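Local coordinates for adenosine 5'-monophosphoramidase (Candida albicans, PDB 6IQ1), which probably hydrolyses adenosine 5'-monophosphoramidates to AMP as a homodimeric histidine triad (HINT) enzyme, at residues D[28-33]-D[65-70]; D[40-45]-D[73-78]. All coordinates share one frame; numbering follows the deposited sequence.

Contact 1: residues D[28-33]-D[65-70]; sequences TYSFLD and LPVVKK
Thr28 OG1 is hydrogen-bonded to Asp63 OD2, one helical turn before Val67, while the rest of the Thr28 side chain meets Val67 itself. The torsion that turns OG1 beside the backbone N (chi1 -61°) puts CG2 anti to that N and carries the methyl out toward the helix. The two side chains reach for each other tip to tip. Val67 CG2 lies 4.0 Å from Thr28 CB and equally far from Thr28 CG2, and the other branch, Val67 CG1, is 4.1 Å from Thr28 CG2, so both valine methyls bear on the threonine methyl. These are van der Waals contacts between buried groups. Two residues along the strand, on the same face, Ser30 OG comes no nearer than 4.4 Å to Val67 CG1; its polar need is met by a hydrogen bond with Ile23 O of the adjacent strand. The helix is kinked just before Val67, where the N of Pro66 makes no bond to the preceding turn, but the regular pattern holds in the next turn, with Lys70 N bonded to Pro66 O at 3.0 Å. Helix 58-74 lies on one face of the antiparallel sheet of the HIT domain, with Val67 also touching Thr25 in the turn between strands 21-24 and 28-32. Tyr29 and Phe31 point to the other face, against Ile12 of helix 8-14, while Lys69, further round helix 58-74, forms a salt bridge with Asp58 of the second subunit.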
# COMPACT_ATOMS: atom_id res chain seq x y z
N THR D 28 -2.91 -14.67 -6.26
CA THR D 28 -3.63 -13.51 -5.75
C THR D 28 -5.12 -13.62 -6.05
O THR D 28 -5.52 -14.18 -7.07
CB THR D 28 -3.04 -12.22 -6.35
OG1 THR D 28 -1.67 -12.11 -5.97
CG2 THR D 28 -3.78 -11.00 -5.85
N TYR D 29 -5.95 -13.05 -5.16
CA TYR D 29 -7.40 -13.03 -5.31
C TYR D 29 -7.96 -11.64 -5.02
O TYR D 29 -7.66 -11.04 -3.98
CB TYR D 29 -8.06 -14.06 -4.38
CG TYR D 29 -9.53 -14.25 -4.64
CD1 TYR D 29 -10.48 -13.38 -4.09
CD2 TYR D 29 -9.99 -15.30 -5.42
CE1 TYR D 29 -11.82 -13.54 -4.33
CE2 TYR D 29 -11.35 -15.48 -5.65
CZ TYR D 29 -12.25 -14.59 -5.11
OH TYR D 29 -13.60 -14.75 -5.35
N SER D 30 -8.80 -11.13 -5.92
CA SER D 30 -9.34 -9.80 -5.73
C SER D 30 -10.85 -9.76 -6.00
O SER D 30 -11.38 -10.52 -6.81
CB SER D 30 -8.59 -8.76 -6.59
OG SER D 30 -8.70 -9.06 -7.96
N PHE D 31 -11.52 -8.83 -5.32
CA PHE D 31 -12.97 -8.77 -5.29
C PHE D 31 -13.40 -7.42 -4.72
O PHE D 31 -12.62 -6.73 -4.05
CB PHE D 31 -13.57 -9.92 -4.46
CG PHE D 31 -13.07 -9.99 -3.03
CD1 PHE D 31 -11.80 -10.47 -2.74
CD2 PHE D 31 -13.87 -9.59 -1.99
CE1 PHE D 31 -11.33 -10.54 -1.43
CE2 PHE D 31 -13.42 -9.66 -0.66
CZ PHE D 31 -12.15 -10.13 -0.38
N LEU D 32 -14.65 -7.06 -5.00
CA LEU D 32 -15.23 -5.80 -4.54
C LEU D 32 -15.38 -5.75 -3.03
O LEU D 32 -15.74 -6.75 -2.39
CB LEU D 32 -16.60 -5.59 -5.17
CG LEU D 32 -16.67 -5.12 -6.62
CD1 LEU D 32 -18.13 -5.10 -7.11
CD2 LEU D 32 -16.02 -3.74 -6.79
N ASP D 33 -15.11 -4.59 -2.45
CA ASP D 33 -15.41 -4.37 -1.04
C ASP D 33 -16.91 -4.15 -0.92
O ASP D 33 -17.45 -3.22 -1.54
CB ASP D 33 -14.62 -3.19 -0.49
CG ASP D 33 -14.65 -3.12 1.03
OD1 ASP D 33 -15.75 -3.14 1.61
OD2 ASP D 33 -13.57 -3.07 1.66
N LEU D 65 1.21 -6.16 -6.33
CA LEU D 65 1.16 -4.88 -7.02
C LEU D 65 0.95 -4.99 -8.54
O LEU D 65 0.26 -4.12 -9.10
CB LEU D 65 2.42 -4.07 -6.69
CG LEU D 65 2.50 -3.70 -5.21
CD1 LEU D 65 3.77 -2.91 -4.91
CD2 LEU D 65 1.24 -2.94 -4.75
N PRO D 66 1.49 -5.98 -9.26
CA PRO D 66 1.07 -6.13 -10.66
C PRO D 66 -0.42 -6.40 -10.82
O PRO D 66 -1.04 -5.92 -11.77
CB PRO D 66 1.94 -7.29 -11.16
CG PRO D 66 3.17 -7.15 -10.37
CD PRO D 66 2.69 -6.79 -8.99
N VAL D 67 -1.03 -7.12 -9.88
CA VAL D 67 -2.48 -7.27 -9.95
C VAL D 67 -3.17 -5.93 -9.70
O VAL D 67 -4.12 -5.57 -10.41
CB VAL D 67 -2.95 -8.35 -8.96
CG1 VAL D 67 -4.48 -8.33 -8.85
CG2 VAL D 67 -2.42 -9.71 -9.39
N VAL D 68 -2.72 -5.17 -8.68
CA VAL D 68 -3.31 -3.86 -8.41
C VAL D 68 -3.18 -2.97 -9.65
O VAL D 68 -4.12 -2.28 -10.04
CB VAL D 68 -2.68 -3.20 -7.17
CG1 VAL D 68 -3.31 -1.84 -6.90
CG2 VAL D 68 -2.83 -4.09 -5.95
N LYS D 69 -2.02 -3.02 -10.30
CA LYS D 69 -1.83 -2.24 -11.52
C LYS D 69 -2.82 -2.65 -12.59
O LYS D 69 -3.45 -1.79 -13.23
CB LYS D 69 -0.40 -2.41 -12.03
CG LYS D 69 -0.20 -1.78 -13.38
CD LYS D 69 1.26 -1.80 -13.73
CE LYS D 69 1.48 -1.45 -15.16
NZ LYS D 69 2.80 -1.99 -15.51
N LYS D 70 -2.99 -3.95 -12.80
CA LYS D 70 -3.98 -4.41 -13.77
C LYS D 70 -5.39 -3.95 -13.39
O LYS D 70 -6.19 -3.58 -14.27
CB LYS D 70 -3.89 -5.94 -13.91
CG LYS D 70 -4.48 -6.45 -15.23
CD LYS D 70 -4.42 -7.94 -15.30
CE LYS D 70 -5.23 -8.49 -16.48
NZ LYS D 70 -5.16 -9.98 -16.51

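Contact 2: residues D[40-45]-D[73-78]; sequences AHVLII and KVLKLD
Where helix 58-74 runs out over the antiparallel sheet of the HIT domain, Leu75 settles against Ala40, in the loop leading into strand 42-46, and Val42, the first residue of that strand. Leu75 is the one residue of 73-78 that touches the strand segment, and its branched end does the work. Ala40 CB points at it and lies 3.9 Å from Leu75 CG, with Leu75 CD2 at the same distance. That second methyl also rests on the backbone, 3.6 Å from Ala40 O. The other methyl, Leu75 CD1, turns along the strand and comes to 4.3 Å from Val42 CG2. With CG anti to its own carbonyl carbon (chi1 -82°), the branched end is directed at the sheet, CG and CD2 against Ala40 and CD1 nearest to Val42. Strand 42-46 lies between strands 28-32 and 107-112, and Leu75 bridges onto the latter as well, touching Leu109 and Pro111. Between Ala40 and Val42, His41 points away from Leu75, probably toward the side where the nucleotide binds: its NE2 is hydrogen-bonded to His108 ND1, and its ND1 to Ile37 N. His108 belongs to the histidine triad motif and is thought to bind AMP, so His41 probably helps to position it from the second shell. Just beyond Leu75 the chain leaves the helix: Lys76 N still bonds Lys73 O at 3.1 Å, but Lys76 itself takes a positive phi (68°), which swings the backbone round into the 3-10 segment that begins at Leu77. Leu140 of the second subunit packs on Leu75, and Glu143 of that subunit forms a salt bridge with Lys76 NZ.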
# COMPACT_ATOMS: atom_id res chain seq x y z
N ALA D 40 -15.66 1.91 -6.67
CA ALA D 40 -15.08 0.61 -6.99
C ALA D 40 -13.93 0.27 -6.06
O ALA D 40 -12.83 -0.05 -6.49
CB ALA D 40 -14.63 0.57 -8.45
N HIS D 41 -14.18 0.40 -4.76
CA HIS D 41 -13.28 -0.05 -3.71
C HIS D 41 -13.01 -1.55 -3.86
O HIS D 41 -13.92 -2.37 -3.70
CB HIS D 41 -13.92 0.29 -2.36
CG HIS D 41 -13.06 0.03 -1.16
ND1 HIS D 41 -13.41 0.47 0.10
CD2 HIS D 41 -11.89 -0.64 -1.01
CE1 HIS D 41 -12.50 0.08 0.98
NE2 HIS D 41 -11.56 -0.59 0.32
N VAL D 42 -11.78 -1.92 -4.20
CA VAL D 42 -11.42 -3.31 -4.45
C VAL D 42 -10.49 -3.77 -3.34
O VAL D 42 -9.73 -2.97 -2.79
CB VAL D 42 -10.75 -3.46 -5.83
CG1 VAL D 42 -10.26 -4.90 -6.07
CG2 VAL D 42 -11.72 -3.03 -6.92
N LEU D 43 -10.59 -5.05 -2.98
CA LEU D 43 -9.64 -5.70 -2.09
C LEU D 43 -8.78 -6.65 -2.90
O LEU D 43 -9.25 -7.25 -3.86
CB LEU D 43 -10.33 -6.49 -0.97
CG LEU D 43 -11.31 -5.71 -0.11
CD1 LEU D 43 -12.11 -6.66 0.72
CD2 LEU D 43 -10.58 -4.68 0.76
N ILE D 44 -7.51 -6.77 -2.51
CA ILE D 44 -6.54 -7.61 -3.20
C ILE D 44 -5.79 -8.39 -2.13
O ILE D 44 -5.14 -7.78 -1.27
CB ILE D 44 -5.56 -6.81 -4.06
CG1 ILE D 44 -6.30 -5.90 -5.05
CG2 ILE D 44 -4.59 -7.74 -4.75
CD1 ILE D 44 -6.50 -4.48 -4.56
N ILE D 45 -5.87 -9.71 -2.18
CA ILE D 45 -5.32 -10.53 -1.10
C ILE D 45 -4.42 -11.64 -1.63
O ILE D 45 -4.69 -12.23 -2.69
CB ILE D 45 -6.45 -11.11 -0.22
CG1 ILE D 45 -7.21 -12.22 -0.95
CG2 ILE D 45 -7.43 -10.00 0.23
CD1 ILE D 45 -8.36 -12.77 -0.13
N LYS D 73 -6.35 -0.63 -14.59
CA LYS D 73 -6.83 -0.63 -15.98
C LYS D 73 -8.30 -1.02 -16.06
O LYS D 73 -9.06 -0.40 -16.82
CB LYS D 73 -5.99 -1.58 -16.84
CG LYS D 73 -4.57 -1.09 -17.11
CD LYS D 73 -3.81 -2.14 -17.91
CE LYS D 73 -2.31 -2.04 -17.65
NZ LYS D 73 -1.53 -2.70 -18.72
N VAL D 74 -8.72 -2.03 -15.29
CA VAL D 74 -10.13 -2.40 -15.24
C VAL D 74 -10.99 -1.23 -14.79
O VAL D 74 -12.07 -0.99 -15.34
CB VAL D 74 -10.35 -3.62 -14.32
CG1 VAL D 74 -11.80 -4.03 -14.38
CG2 VAL D 74 -9.42 -4.78 -14.70
N LEU D 75 -10.52 -0.48 -13.79
CA LEU D 75 -11.27 0.65 -13.26
C LEU D 75 -11.09 1.94 -14.06
O LEU D 75 -11.68 2.95 -13.70
CB LEU D 75 -10.87 0.91 -11.81
CG LEU D 75 -11.46 0.10 -10.66
CD1 LEU D 75 -11.27 -1.40 -10.83
CD2 LEU D 75 -10.83 0.56 -9.38
N LYS D 76 -10.26 1.93 -15.11
CA LYS D 76 -9.98 3.06 -15.99
C LYS D 76 -9.20 4.18 -15.31
O LYS D 76 -8.99 5.24 -15.93
CB LYS D 76 -11.26 3.63 -16.62
CG LYS D 76 -11.82 2.83 -17.81
CD LYS D 76 -13.07 3.51 -18.38
CE LYS D 76 -13.16 3.40 -19.89
NZ LYS D 76 -13.88 2.16 -20.32
N LEU D 77 -8.77 3.98 -14.06
CA LEU D 77 -7.89 4.92 -13.38
C LEU D 77 -6.59 5.16 -14.15
O LEU D 77 -5.93 6.18 -13.93
CB LEU D 77 -7.54 4.41 -11.99
CG LEU D 77 -8.66 4.26 -10.95
CD1 LEU D 77 -8.20 3.49 -9.71
CD2 LEU D 77 -9.18 5.62 -10.56
N ASP D 78 -6.18 4.24 -15.03
CA ASP D 78 -4.90 4.42 -15.70
C ASP D 78 -4.96 5.49 -16.78
O ASP D 78 -3.92 5.80 -17.37
CB ASP D 78 -4.39 3.10 -16.29
CG ASP D 78 -5.20 2.63 -17.48
OD1 ASP D 78 -6.43 2.80 -17.50
OD2 ASP D 78 -4.60 2.06 -18.41

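Contact 1 sets helix 58-74 on strand 28-32; contact 2 sets Leu75, just past that helix, on the neighbouring strand 42-46 and the loop before it; their centres are 7 Å apart. The strands are tied by probable hydrogen bonds, Asp33 N to His41 O and Phe31 O to Leu43 N, each 2.8 Å. Ile44 fills in between the contacts, touching Thr28 and Ser30 on one strand and Val67 and Leu71 on the helix. The presumed nucleotide site is close to both: the side chain of Ser30 is about 9 Å from that of His106, the likely nucleophile, and that of Val42 about 7 Å from that of His108. The zinc ion is about 13 Å from Thr28's side chain.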